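Local coordinates for protein acetyltransferase (Escherichia coli, PDB 7BYY) that acetylates aminoacyl-tRNAs, probably glycyl-tRNA among them, with acetyl-CoA as donor, as the toxin of a toxin-antitoxin system, at residues R107-Q110 against K111-F114. The protein carries 1 engineered substitution. Residues are numbered along the deposited sequence; the frame is centred on the assembly and turned at random.
Sequences RKYQ and KRGF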
ATOM      1  N   ARG A 107     -25.842  14.162  -5.414  1.00 53.00           N
ATOM      2  CA  ARG A 107     -27.184  13.998  -4.861  1.00 56.21           C
ATOM      3  C   ARG A 107     -28.202  13.630  -5.933  1.00 54.45           C
ATOM      4  O   ARG A 107     -29.133  12.861  -5.671  1.00 55.43           O
ATOM      5  CB  ARG A 107     -27.609  15.272  -4.132  1.00 61.74           C
ATOM      6  CG  ARG A 107     -27.093  15.366  -2.705  1.00 64.76           C
ATOM      7  CD  ARG A 107     -27.961  16.283  -1.871  1.00 67.53           C
ATOM      8  NE  ARG A 107     -28.067  17.607  -2.474  1.00 68.74           N
ATOM      9  CZ  ARG A 107     -29.160  18.359  -2.437  1.00 69.67           C
ATOM     10  NH1 ARG A 107     -30.251  17.919  -1.824  1.00 70.11           N
ATOM     11  NH2 ARG A 107     -29.163  19.552  -3.016  1.00 70.90           N
ATOM     12  N   LYS A 108     -28.047  14.164  -7.143  1.00 49.61           N
ATOM     13  CA  LYS A 108     -29.008  13.859  -8.197  1.00 48.88           C
ATOM     14  C   LYS A 108     -28.831  12.463  -8.781  1.00 48.00           C
ATOM     15  O   LYS A 108     -29.573  12.098  -9.698  1.00 47.80           O
ATOM     16  CB  LYS A 108     -28.933  14.908  -9.310  1.00 49.33           C
ATOM     17  CG  LYS A 108     -27.651  14.914 -10.114  1.00 47.64           C
ATOM     18  CD  LYS A 108     -27.873  15.622 -11.440  1.00 49.09           C
ATOM     19  CE  LYS A 108     -26.697  16.506 -11.798  1.00 51.61           C
ATOM     20  NZ  LYS A 108     -26.928  17.238 -13.076  1.00 54.92           N
ATOM     21  N   TYR A 109     -27.873  11.679  -8.278  1.00 46.78           N
ATOM     22  CA  TYR A 109     -27.739  10.271  -8.627  1.00 44.82           C
ATOM     23  C   TYR A 109     -27.918   9.346  -7.434  1.00 43.91           C
ATOM     24  O   TYR A 109     -27.815   8.125  -7.597  1.00 44.67           O
ATOM     25  CB  TYR A 109     -26.371   9.988  -9.261  1.00 46.42           C
ATOM     26  CG  TYR A 109     -25.969  10.940 -10.359  1.00 50.65           C
ATOM     27  CD1 TYR A 109     -25.250  12.091 -10.072  1.00 52.41           C
ATOM     28  CD2 TYR A 109     -26.291  10.680 -11.686  1.00 51.80           C
ATOM     29  CE1 TYR A 109     -24.871  12.964 -11.068  1.00 52.04           C
ATOM     30  CE2 TYR A 109     -25.915  11.549 -12.692  1.00 51.85           C
ATOM     31  CZ  TYR A 109     -25.207  12.688 -12.374  1.00 53.06           C
ATOM     32  OH  TYR A 109     -24.832  13.558 -13.365  1.00 56.32           O
ATOM     33  N   GLN A 110     -28.165   9.884  -6.244  1.00 45.66           N
ATOM     34  CA  GLN A 110     -28.291   9.054  -5.058  1.00 49.74           C
ATOM     35  C   GLN A 110     -29.564   8.210  -5.125  1.00 48.88           C
ATOM     36  O   GLN A 110     -30.400   8.361  -6.021  1.00 47.54           O
ATOM     37  CB  GLN A 110     -28.282   9.917  -3.797  1.00 55.57           C
ATOM     38  CG  GLN A 110     -26.936  10.566  -3.505  1.00 58.40           C
ATOM     39  CD  GLN A 110     -26.963  11.453  -2.274  1.00 62.97           C
ATOM     40  OE1 GLN A 110     -28.002  11.612  -1.633  1.00 66.68           O
ATOM     41  NE2 GLN A 110     -25.818  12.040  -1.941  1.00 62.83           N
ATOM     42  N   LYS A 111     -29.692   7.301  -4.155  1.00 51.55           N
ATOM     43  CA  LYS A 111     -30.824   6.377  -4.067  1.00 53.70           C
ATOM     44  C   LYS A 111     -30.958   5.521  -5.325  1.00 54.02           C
ATOM     45  O   LYS A 111     -32.062   5.119  -5.700  1.00 57.27           O
ATOM     46  CB  LYS A 111     -32.133   7.122  -3.787  1.00 53.97           C
ATOM     47  CG  LYS A 111     -32.376   7.426  -2.319  1.00 55.14           C
ATOM     48  CD  LYS A 111     -33.573   8.345  -2.133  1.00 60.59           C
ATOM     49  CE  LYS A 111     -34.071   8.334  -0.692  1.00 64.70           C
ATOM     50  NZ  LYS A 111     -34.872   7.113  -0.376  1.00 66.66           N
ATOM     51  N   ARG A 112     -29.835   5.229  -5.987  1.00 49.46           N
ATOM     52  CA  ARG A 112     -29.881   4.470  -7.230  1.00 47.45           C
ATOM     53  C   ARG A 112     -28.810   3.387  -7.312  1.00 44.13           C
ATOM     54  O   ARG A 112     -28.609   2.822  -8.394  1.00 41.39           O
ATOM     55  CB  ARG A 112     -29.760   5.412  -8.433  1.00 47.10           C
ATOM     56  CG  ARG A 112     -31.085   5.999  -8.890  1.00 51.35           C
ATOM     57  CD  ARG A 112     -31.117   6.175 -10.398  1.00 57.15           C
ATOM     58  NE  ARG A 112     -30.638   7.495 -10.800  1.00 61.96           N
ATOM     59  CZ  ARG A 112     -30.090   7.766 -11.982  1.00 61.53           C
ATOM     60  NH1 ARG A 112     -29.946   6.806 -12.886  1.00 60.15           N
ATOM     61  NH2 ARG A 112     -29.685   9.001 -12.256  1.00 60.33           N
ATOM     62  N   GLY A 113     -28.123   3.078  -6.216  1.00 45.80           N
ATOM     63  CA  GLY A 113     -27.149   2.011  -6.201  1.00 47.84           C
ATOM     64  C   GLY A 113     -25.750   2.400  -6.625  1.00 46.51           C
ATOM     65  O   GLY A 113     -24.844   1.559  -6.554  1.00 34.07           O
ATOM     66  N   PHE A 114     -25.539   3.641  -7.071  1.00 48.13           N
ATOM     67  CA  PHE A 114     -24.192   4.086  -7.404  1.00 47.15           C
ATOM     68  C   PHE A 114     -23.304   4.190  -6.172  1.00 50.97           C
ATOM     69  O   PHE A 114     -22.078   4.257  -6.311  1.00 50.24           O
ATOM     70  CB  PHE A 114     -24.249   5.428  -8.132  1.00 43.12           C
ATOM     71  CG  PHE A 114     -24.870   5.348  -9.495  1.00 38.42           C
ATOM     72  CD1 PHE A 114     -24.528   4.325 -10.365  1.00 37.79           C
ATOM     73  CD2 PHE A 114     -25.798   6.289  -9.907  1.00 37.03           C
ATOM     74  CE1 PHE A 114     -25.097   4.243 -11.625  1.00 38.00           C
ATOM     75  CE2 PHE A 114     -26.372   6.215 -11.163  1.00 37.31           C
ATOM     76  CZ  PHE A 114     -26.020   5.188 -12.023  1.00 38.10           C
TER
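Arg112 and Phe114 both fold back onto Tyr109 in the loop between strand 94-105 and helix 114-132 of this GNAT fold. With Gln110 and Gly113, the chain follows the start of the Q/R-x-x-G-x-G/A signature of the family, whose loop receives the pyrophosphate of acetyl-CoA; here that role is inferred, not observed. The contact illustrates how a 3-10 turn, closed by the backbone hydrogen bond from Gln110 N to Arg107 O (3.2 Å), and the helix start that follows pack their side chains together round the intervening bend. Lys111 turns the chain in a left-handed helical conformation and sends its ammonium end away, while the preceding Gln110 donates from NE2 to Val105 O, tying the loop to the end of its strand. Arg112 CB then lies 3.4 Å from Tyr109 O. A turn about CG-CD (chi3 -91°) brings the guanidinium obliquely alongside the tyrosine ring, where NH2 comes 3.8 Å from Tyr109 CD2, the two planes inclined by 33°. Lys108 O lies near the guanidinium plane, at 4.0 Å from Arg112 NH2, too far for a hydrogen bond. Gly113 occupies the N-cap, with backbone angles that favour glycine. Phe114 opens the helix and shares Ile68 of strand 67-79 with Tyr109. Its ring sets CE2 above one face of the Arg112 guanidinium, offset toward its rim, and turns an edge to Tyr109 O, with CD2 at 3.6 Å; CD2 also packs 3.8 Å from Tyr109 CB.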